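Local structure of transcription factor TAU subunit SFC1 (Schizosaccharomyces pombe, 4BJJ) at residues Val80-Lys84 against Met85-Val89. The protein is part of the tauA domain of TFIIIC, which binds box A promoter sites of tRNA and similar genes, helping to recruit RNA polymerase III. The protein carries 3 engineered substitutions. Sequence-based numbering, arbitrary orientation.
Sequences VTIKK and MDNSV
Lys-83 runs extended beside the side chain of Met-85, its CD 3.9 Å from Met-85 CG and its NZ equally far from Met-85 SD. With CG anti to the backbone N (chi1 -162°), the lysine chain also crosses the carboxylate of Asp-86, Lys-83 CD lying 3.5 Å from Asp-86 OD1; Lys-83 NZ stops 5.0 Å from Asp-86 OD1, too far for a salt bridge. Shortening Lys-83 to an alanine removes these contacts and is likely to leave one flank of Met-85 uncovered and the Asp-86 carboxylate without its nearby positive charge. Asp-86 folds back over the turn, where OD1 accepts a weak bond from Ser-88 N and the carboxylate lies close to Ser-88 OG. Lys-83 N donates to Ser-88 O at 2.8 Å, nearly straight at 158°. On the face of Ile-82 and Val-89, opposite Lys-83 and Ser-88, Ile-82 CD1 rests 3.7 Å from Asn-87 OD1, while Ile-82 CG2 and Val-80 CG1 pack loosely on the methyls of Val-89. Farther along, the backbone of Thr-81 hydrogen-bonds to those of Gln-90 and Asn-91, and Val-80 to Lys-83 pair antiparallel with a strand of another protein's chain. This is the turn end of a beta hairpin, strands 78-83 and 88-100, in the Sfc7-interacting domain, assigned to the Tau95 triple-barrel family.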
# COMPACT_ATOMS: atom_id res chain seq x y z
N VAL A 80 2.30 -2.88 -7.03
CA VAL A 80 3.09 -3.35 -8.15
C VAL A 80 3.36 -4.82 -7.99
O VAL A 80 3.98 -5.26 -7.02
CB VAL A 80 4.41 -2.57 -8.24
CG1 VAL A 80 5.26 -3.07 -9.39
CG2 VAL A 80 4.14 -1.08 -8.40
N THR A 81 2.87 -5.58 -8.96
CA THR A 81 3.03 -7.03 -8.96
C THR A 81 4.19 -7.40 -9.88
O THR A 81 4.16 -7.07 -11.07
CB THR A 81 1.73 -7.71 -9.44
OG1 THR A 81 0.62 -7.26 -8.65
CG2 THR A 81 1.84 -9.22 -9.34
N ILE A 82 5.20 -8.08 -9.33
CA ILE A 82 6.35 -8.49 -10.12
C ILE A 82 6.50 -10.01 -10.11
O ILE A 82 6.31 -10.67 -9.09
CB ILE A 82 7.68 -7.79 -9.67
CG1 ILE A 82 8.06 -8.13 -8.24
CG2 ILE A 82 7.57 -6.28 -9.79
CD1 ILE A 82 9.37 -8.89 -8.15
N LYS A 83 6.81 -10.55 -11.29
CA LYS A 83 7.06 -11.97 -11.47
C LYS A 83 8.42 -12.29 -10.87
O LYS A 83 9.43 -11.74 -11.28
CB LYS A 83 7.03 -12.35 -12.94
CG LYS A 83 6.84 -13.82 -13.21
CD LYS A 83 6.99 -14.08 -14.71
CE LYS A 83 6.68 -15.51 -15.11
NZ LYS A 83 6.90 -15.70 -16.57
N LYS A 84 8.42 -13.16 -9.87
CA LYS A 84 9.58 -13.35 -9.02
C LYS A 84 10.81 -13.88 -9.80
O LYS A 84 11.95 -13.56 -9.45
CB LYS A 84 9.19 -14.26 -7.85
CG LYS A 84 10.08 -14.18 -6.64
CD LYS A 84 9.47 -14.99 -5.50
CE LYS A 84 10.54 -15.47 -4.52
NZ LYS A 84 10.06 -16.58 -3.66
N MET A 85 10.58 -14.64 -10.87
CA MET A 85 11.68 -15.28 -11.60
C MET A 85 12.60 -14.28 -12.34
O MET A 85 13.81 -14.36 -12.21
CB MET A 85 11.17 -16.35 -12.58
CG MET A 85 10.36 -15.84 -13.77
SD MET A 85 10.33 -16.98 -15.17
CE MET A 85 11.34 -16.08 -16.34
N ASP A 86 12.02 -13.34 -13.08
CA ASP A 86 12.78 -12.41 -13.91
C ASP A 86 12.66 -10.96 -13.43
O ASP A 86 13.15 -10.03 -14.08
CB ASP A 86 12.35 -12.51 -15.39
CG ASP A 86 10.85 -12.34 -15.57
OD1 ASP A 86 10.11 -12.44 -14.57
OD2 ASP A 86 10.39 -12.12 -16.72
N ASN A 87 12.00 -10.78 -12.28
CA ASN A 87 11.69 -9.46 -11.74
C ASN A 87 10.99 -8.53 -12.73
O ASN A 87 11.17 -7.32 -12.68
CB ASN A 87 12.95 -8.78 -11.20
CG ASN A 87 13.41 -9.36 -9.89
OD1 ASN A 87 12.68 -10.10 -9.24
ND2 ASN A 87 14.63 -9.03 -9.50
N SER A 88 10.19 -9.10 -13.63
CA SER A 88 9.42 -8.30 -14.58
C SER A 88 8.10 -7.83 -13.97
O SER A 88 7.50 -8.55 -13.18
CB SER A 88 9.11 -9.11 -15.83
OG SER A 88 8.43 -10.30 -15.48
N VAL A 89 7.65 -6.64 -14.36
CA VAL A 89 6.40 -6.09 -13.86
C VAL A 89 5.21 -6.73 -14.54
O VAL A 89 4.99 -6.54 -15.73
CB VAL A 89 6.31 -4.56 -14.03
CG1 VAL A 89 5.01 -4.02 -13.42
CG2 VAL A 89 7.53 -3.86 -13.40